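Local coordinates for GTPase-activating protein GYP1 (Saccharomyces cerevisiae, PDB 1FKM) that stimulates GTP hydrolysis by Ypt/Rab GTPases such as Ypt1 and Ypt7, lending an arginine and a glutamine finger through its TBC domain, at residues F222-W236 against F348-T360. Residues are numbered along the deposited sequence; the frame is centred on the assembly and turned at random.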
loop_
_atom_site.group_PDB
_atom_site.type_symbol
_atom_site.label_atom_id
_atom_site.label_comp_id
_atom_site.label_asym_id
_atom_site.label_seq_id
_atom_site.Cartn_x
_atom_site.Cartn_y
_atom_site.Cartn_z
ATOM N N PHE A 222 1.342 5.031 -29.160
ATOM C CA PHE A 222 0.587 5.894 -28.262
ATOM C C PHE A 222 0.504 7.299 -28.851
ATOM O O PHE A 222 -0.549 7.931 -28.828
ATOM C CB PHE A 222 1.256 5.961 -26.885
ATOM C CG PHE A 222 0.951 4.785 -25.987
ATOM C CD1 PHE A 222 0.115 3.757 -26.406
ATOM C CD2 PHE A 222 1.490 4.728 -24.702
ATOM C CE1 PHE A 222 -0.181 2.688 -25.558
ATOM C CE2 PHE A 222 1.198 3.665 -23.848
ATOM C CZ PHE A 222 0.362 2.647 -24.275
ATOM N N GLN A 223 1.624 7.793 -29.367
ATOM C CA GLN A 223 1.642 9.123 -29.963
ATOM C C GLN A 223 0.666 9.206 -31.130
ATOM O O GLN A 223 -0.118 10.146 -31.224
ATOM C CB GLN A 223 3.050 9.487 -30.443
ATOM C CG GLN A 223 3.982 9.962 -29.342
ATOM C CD GLN A 223 3.437 11.169 -28.593
ATOM O OE1 GLN A 223 2.474 11.063 -27.831
ATOM N NE2 GLN A 223 4.049 12.328 -28.815
ATOM N N ASN A 224 0.707 8.218 -32.016
ATOM C CA ASN A 224 -0.184 8.211 -33.167
ATOM C C ASN A 224 -1.652 8.132 -32.765
ATOM O O ASN A 224 -2.512 8.696 -33.442
ATOM C CB ASN A 224 0.161 7.052 -34.107
ATOM C CG ASN A 224 1.371 7.347 -34.980
ATOM O OD1 ASN A 224 2.489 7.513 -34.487
ATOM N ND2 ASN A 224 1.150 7.421 -36.285
ATOM N N GLU A 225 -1.937 7.445 -31.661
ATOM C CA GLU A 225 -3.311 7.297 -31.184
ATOM C C GLU A 225 -3.662 8.329 -30.116
ATOM O O GLU A 225 -4.730 8.262 -29.505
ATOM C CB GLU A 225 -3.529 5.891 -30.617
ATOM C CG GLU A 225 -3.395 4.772 -31.637
ATOM C CD GLU A 225 -4.344 4.939 -32.813
ATOM O OE1 GLU A 225 -5.535 5.235 -32.578
ATOM O OE2 GLU A 225 -3.901 4.765 -33.970
ATOM N N HIS A 226 -2.758 9.283 -29.917
ATOM C CA HIS A 226 -2.885 10.343 -28.919
ATOM C C HIS A 226 -3.205 9.841 -27.508
ATOM O O HIS A 226 -4.041 10.407 -26.800
ATOM C CB HIS A 226 -3.895 11.428 -29.351
ATOM C CG HIS A 226 -5.284 10.928 -29.606
ATOM N ND1 HIS A 226 -5.634 10.256 -30.758
ATOM C CD2 HIS A 226 -6.413 11.019 -28.865
ATOM C CE1 HIS A 226 -6.921 9.957 -30.716
ATOM N NE2 HIS A 226 -7.416 10.407 -29.577
ATOM N N VAL A 227 -2.521 8.772 -27.107
ATOM C CA VAL A 227 -2.684 8.206 -25.775
ATOM C C VAL A 227 -1.617 8.880 -24.913
ATOM O O VAL A 227 -0.429 8.784 -25.205
ATOM C CB VAL A 227 -2.447 6.676 -25.759
ATOM C CG1 VAL A 227 -2.348 6.176 -24.312
ATOM C CG2 VAL A 227 -3.588 5.965 -26.471
ATOM N N GLU A 228 -2.046 9.573 -23.865
ATOM C CA GLU A 228 -1.117 10.252 -22.968
ATOM C C GLU A 228 -0.937 9.382 -21.729
ATOM O O GLU A 228 -1.907 8.889 -21.182
ATOM C CB GLU A 228 -1.679 11.617 -22.565
ATOM C CG GLU A 228 -2.036 12.510 -23.743
ATOM C CD GLU A 228 -2.531 13.882 -23.313
ATOM O OE1 GLU A 228 -2.514 14.177 -22.099
ATOM O OE2 GLU A 228 -2.937 14.669 -24.195
ATOM N N PHE A 229 0.299 9.190 -21.283
ATOM C CA PHE A 229 0.519 8.356 -20.109
ATOM C C PHE A 229 -0.314 8.773 -18.901
ATOM O O PHE A 229 -0.782 7.927 -18.147
ATOM C CB PHE A 229 2.006 8.324 -19.748
ATOM C CG PHE A 229 2.809 7.381 -20.607
ATOM C CD1 PHE A 229 3.112 7.708 -21.927
ATOM C CD2 PHE A 229 3.225 6.149 -20.108
ATOM C CE1 PHE A 229 3.821 6.819 -22.742
ATOM C CE2 PHE A 229 3.934 5.250 -20.912
ATOM C CZ PHE A 229 4.231 5.587 -22.233
ATOM N N ILE A 230 -0.521 10.073 -18.728
ATOM C CA ILE A 230 -1.307 10.556 -17.598
ATOM C C ILE A 230 -2.731 9.979 -17.596
ATOM O O ILE A 230 -3.313 9.749 -16.534
ATOM C CB ILE A 230 -1.387 12.107 -17.599
ATOM C CG1 ILE A 230 -1.929 12.609 -16.257
ATOM C CG2 ILE A 230 -2.290 12.588 -18.724
ATOM C CD1 ILE A 230 -0.967 12.435 -15.102
ATOM N N GLN A 231 -3.284 9.725 -18.778
ATOM C CA GLN A 231 -4.650 9.211 -18.873
ATOM C C GLN A 231 -4.895 7.844 -18.242
ATOM O O GLN A 231 -6.040 7.475 -17.980
ATOM C CB GLN A 231 -5.098 9.209 -20.332
ATOM C CG GLN A 231 -5.112 10.602 -20.924
ATOM C CD GLN A 231 -5.399 10.609 -22.406
ATOM O OE1 GLN A 231 -4.809 9.844 -23.169
ATOM N NE2 GLN A 231 -6.302 11.488 -22.827
ATOM N N PHE A 232 -3.835 7.081 -17.997
ATOM C CA PHE A 232 -4.014 5.788 -17.358
ATOM C C PHE A 232 -3.034 5.595 -16.204
ATOM O O PHE A 232 -3.342 4.917 -15.226
ATOM C CB PHE A 232 -3.873 4.649 -18.387
ATOM C CG PHE A 232 -2.500 4.526 -18.992
ATOM C CD1 PHE A 232 -1.480 3.864 -18.315
ATOM C CD2 PHE A 232 -2.229 5.071 -20.246
ATOM C CE1 PHE A 232 -0.211 3.744 -18.873
ATOM C CE2 PHE A 232 -0.964 4.957 -20.816
ATOM C CZ PHE A 232 0.051 4.291 -20.128
ATOM N N ALA A 233 -1.871 6.228 -16.304
ATOM C CA ALA A 233 -0.830 6.087 -15.293
ATOM C C ALA A 233 -0.983 6.943 -14.040
ATOM O O ALA A 233 -0.360 6.653 -13.016
ATOM C CB ALA A 233 0.534 6.346 -15.921
ATOM N N PHE A 234 -1.784 8.001 -14.098
ATOM C CA PHE A 234 -1.924 8.801 -12.889
ATOM C C PHE A 234 -2.460 7.914 -11.769
ATOM O O PHE A 234 -1.950 7.932 -10.651
ATOM C CB PHE A 234 -2.876 9.982 -13.074
ATOM C CG PHE A 234 -3.058 10.785 -11.817
ATOM C CD1 PHE A 234 -2.085 11.688 -11.412
ATOM C CD2 PHE A 234 -4.156 10.570 -10.991
ATOM C CE1 PHE A 234 -2.196 12.363 -10.195
ATOM C CE2 PHE A 234 -4.278 11.240 -9.772
ATOM C CZ PHE A 234 -3.295 12.136 -9.376
ATOM N N ARG A 235 -3.488 7.130 -12.074
ATOM C CA ARG A 235 -4.078 6.257 -11.069
ATOM C C ARG A 235 -3.080 5.186 -10.631
ATOM O O ARG A 235 -3.022 4.831 -9.453
ATOM C CB ARG A 235 -5.353 5.606 -11.611
ATOM C CG ARG A 235 -6.237 4.993 -10.531
ATOM C CD ARG A 235 -7.512 4.399 -11.120
ATOM N NE ARG A 235 -7.246 3.225 -11.948
ATOM C CZ ARG A 235 -8.179 2.554 -12.614
ATOM N NH1 ARG A 235 -9.444 2.939 -12.557
ATOM N NH2 ARG A 235 -7.847 1.491 -13.334
ATOM N N TRP A 236 -2.296 4.673 -11.576
ATOM C CA TRP A 236 -1.292 3.656 -11.261
ATOM C C TRP A 236 -0.323 4.211 -10.218
ATOM O O TRP A 236 0.037 3.536 -9.256
ATOM C CB TRP A 236 -0.488 3.276 -12.506
ATOM C CG TRP A 236 -1.238 2.486 -13.549
ATOM C CD1 TRP A 236 -2.583 2.269 -13.621
ATOM C CD2 TRP A 236 -0.660 1.826 -14.680
ATOM N NE1 TRP A 236 -2.880 1.508 -14.735
ATOM C CE2 TRP A 236 -1.714 1.226 -15.400
ATOM C CE3 TRP A 236 0.653 1.687 -15.153
ATOM C CZ2 TRP A 236 -1.498 0.496 -16.573
ATOM C CZ3 TRP A 236 0.869 0.961 -16.318
ATOM C CH2 TRP A 236 -0.202 0.376 -17.015
ATOM N N PHE A 348 -7.338 4.910 -29.279
ATOM C CA PHE A 348 -7.480 5.632 -28.020
ATOM C C PHE A 348 -8.477 5.049 -27.016
ATOM O O PHE A 348 -8.099 4.686 -25.905
ATOM C CB PHE A 348 -7.844 7.095 -28.270
ATOM C CG PHE A 348 -7.994 7.888 -27.006
ATOM C CD1 PHE A 348 -6.875 8.290 -26.290
ATOM C CD2 PHE A 348 -9.257 8.179 -26.496
ATOM C CE1 PHE A 348 -7.004 8.966 -25.083
ATOM C CE2 PHE A 348 -9.399 8.855 -25.288
ATOM C CZ PHE A 348 -8.267 9.248 -24.579
ATOM N N GLN A 349 -9.749 4.977 -27.401
ATOM C CA GLN A 349 -10.781 4.464 -26.505
ATOM C C GLN A 349 -10.514 3.049 -26.003
ATOM O O GLN A 349 -10.703 2.761 -24.823
ATOM C CB GLN A 349 -12.154 4.509 -27.184
ATOM C CG GLN A 349 -12.774 5.895 -27.267
ATOM C CD GLN A 349 -14.163 5.877 -27.885
ATOM O OE1 GLN A 349 -14.333 5.534 -29.055
ATOM N NE2 GLN A 349 -15.168 6.244 -27.095
ATOM N N GLU A 350 -10.083 2.166 -26.898
ATOM C CA GLU A 350 -9.814 0.786 -26.515
ATOM C C GLU A 350 -8.658 0.711 -25.524
ATOM O O GLU A 350 -8.713 -0.048 -24.555
ATOM C CB GLU A 350 -9.498 -0.050 -27.758
ATOM C CG GLU A 350 -10.583 0.050 -28.821
ATOM C CD GLU A 350 -10.234 -0.680 -30.104
ATOM O OE1 GLU A 350 -9.082 -0.559 -30.568
ATOM O OE2 GLU A 350 -11.123 -1.362 -30.656
ATOM N N THR A 351 -7.627 1.513 -25.770
ATOM C CA THR A 351 -6.442 1.553 -24.921
ATOM C C THR A 351 -6.752 2.038 -23.505
ATOM O O THR A 351 -6.401 1.373 -22.526
ATOM C CB THR A 351 -5.353 2.460 -25.547
ATOM O OG1 THR A 351 -4.887 1.873 -26.768
ATOM C CG2 THR A 351 -4.173 2.621 -24.603
ATOM N N ILE A 352 -7.410 3.188 -23.394
ATOM C CA ILE A 352 -7.749 3.741 -22.083
ATOM C C ILE A 352 -8.628 2.779 -21.294
ATOM O O ILE A 352 -8.389 2.533 -20.111
ATOM C CB ILE A 352 -8.481 5.100 -22.207
ATOM C CG1 ILE A 352 -7.624 6.081 -23.013
ATOM C CG2 ILE A 352 -8.763 5.676 -20.823
ATOM C CD1 ILE A 352 -6.212 6.268 -22.474
ATOM N N THR A 353 -9.647 2.237 -21.953
ATOM C CA THR A 353 -10.547 1.289 -21.312
ATOM C C THR A 353 -9.755 0.090 -20.785
ATOM O O THR A 353 -9.940 -0.335 -19.646
ATOM C CB THR A 353 -11.617 0.781 -22.306
ATOM O OG1 THR A 353 -12.446 1.873 -22.714
ATOM C CG2 THR A 353 -12.484 -0.295 -21.663
ATOM N N PHE A 354 -8.867 -0.439 -21.623
ATOM C CA PHE A 354 -8.046 -1.597 -21.267
ATOM C C PHE A 354 -7.089 -1.351 -20.098
ATOM O O PHE A 354 -7.029 -2.148 -19.163
ATOM C CB PHE A 354 -7.234 -2.059 -22.481
ATOM C CG PHE A 354 -6.415 -3.299 -22.230
ATOM C CD1 PHE A 354 -6.979 -4.562 -22.369
ATOM C CD2 PHE A 354 -5.084 -3.201 -21.840
ATOM C CE1 PHE A 354 -6.226 -5.713 -22.124
ATOM C CE2 PHE A 354 -4.322 -4.348 -21.593
ATOM C CZ PHE A 354 -4.896 -5.604 -21.737
ATOM N N LEU A 355 -6.336 -0.258 -20.155
ATOM C CA LEU A 355 -5.374 0.046 -19.103
ATOM C C LEU A 355 -5.987 0.485 -17.777
ATOM O O LEU A 355 -5.301 0.495 -16.754
ATOM C CB LEU A 355 -4.374 1.092 -19.599
ATOM C CG LEU A 355 -3.505 0.564 -20.745
ATOM C CD1 LEU A 355 -2.621 1.673 -21.287
ATOM C CD2 LEU A 355 -2.669 -0.619 -20.250
ATOM N N GLN A 356 -7.265 0.857 -17.792
ATOM C CA GLN A 356 -7.945 1.250 -16.561
ATOM C C GLN A 356 -8.741 0.050 -16.057
ATOM O O GLN A 356 -9.396 0.115 -15.020
ATOM C CB GLN A 356 -8.889 2.434 -16.802
ATOM C CG GLN A 356 -8.200 3.683 -17.338
ATOM C CD GLN A 356 -9.152 4.857 -17.492
ATOM O OE1 GLN A 356 -10.296 4.689 -17.911
ATOM N NE2 GLN A 356 -8.678 6.052 -17.166
ATOM N N ASN A 357 -8.679 -1.049 -16.804
ATOM C CA ASN A 357 -9.379 -2.275 -16.437
ATOM C C ASN A 357 -8.595 -3.497 -16.921
ATOM O O ASN A 357 -9.132 -4.345 -17.631
ATOM C CB ASN A 357 -10.780 -2.282 -17.053
ATOM C CG ASN A 357 -11.629 -1.120 -16.581
ATOM O OD1 ASN A 357 -11.991 -1.039 -15.408
ATOM N ND2 ASN A 357 -11.946 -0.208 -17.496
ATOM N N PRO A 358 -7.310 -3.599 -16.535
ATOM C CA PRO A 358 -6.441 -4.716 -16.928
ATOM C C PRO A 358 -7.008 -6.066 -16.492
ATOM O O PRO A 358 -7.608 -6.174 -15.428
ATOM C CB PRO A 358 -5.127 -4.406 -16.213
ATOM C CG PRO A 358 -5.170 -2.928 -16.010
ATOM C CD PRO A 358 -6.597 -2.687 -15.626
ATOM N N PRO A 359 -6.813 -7.112 -17.311
ATOM C CA PRO A 359 -7.303 -8.464 -17.012
ATOM C C PRO A 359 -6.405 -9.176 -16.001
ATOM O O PRO A 359 -5.714 -10.139 -16.334
ATOM C CB PRO A 359 -7.286 -9.137 -18.379
ATOM C CG PRO A 359 -6.067 -8.521 -19.012
ATOM C CD PRO A 359 -6.209 -7.058 -18.656
ATOM N N THR A 360 -6.427 -8.697 -14.760
ATOM C CA THR A 360 -5.597 -9.254 -13.692
ATOM C C THR A 360 -6.427 -9.973 -12.632
ATOM O O THR A 360 -5.905 -10.387 -11.594
ATOM C CB THR A 360 -4.823 -8.137 -12.985
ATOM O OG1 THR A 360 -5.760 -7.225 -12.394
ATOM C CG2 THR A 360 -3.948 -7.383 -13.980
#
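Leu355 drives its CD1 methyl squarely onto the Phe232 ring, 3.5 Å from the ring centroid and only 9° off the normal, a CH-pi contact. Phe232 carries its CG between the backbone N and the carbonyl carbon (chi1 65°), a cramped setting that lays the ring flat before the leucine, while Phe229 O lies over the opposite face. A branched leucine suits the site because its other methyl, CD2, reaches Trp236 CZ2 at 4.0 Å. Trp236 also points NE1 at Leu355 O, 3.3 Å away, a weak bond at the indole edge.

Arg235, in one of two modelled conformers, makes a shorter, straighter bond. With CG anti to the backbone N and a bend at chi3, its NH2 meets Gln356 O at 2.7 Å; the oxygen lies near the guanidinium plane, while NH2 stands above the carbonyl plane. An arginine suits this place because NE remains for a salt bridge with Glu244, which probably helps to orient the group. Here helix 348-355 runs almost parallel to helix 230-236, their axes 7° apart, in the all-helical Rab-GAP fold, and the arginine binds the chain just past the former helix's C-terminal end. Its side chain is about 9 Å from that of the glutamine finger Gln131.

Towards the start of both segments, His226 closes helix 216-224 as the C-prime residue of a Schellman motif. The Phe348 edge meets the Gln231 amide, whose flat shape fits there while OE1 accepts a nearly straight bond from Glu228 N. Replacing Gln231 with an alanine would probably leave Glu228 N without this acceptor and open a gap beside the Phe348 edge. Thr351 suits both neighbours: CG2 packs against Val227 CG2 at 3.9 Å, and its hydroxyl bonds Asp347 O.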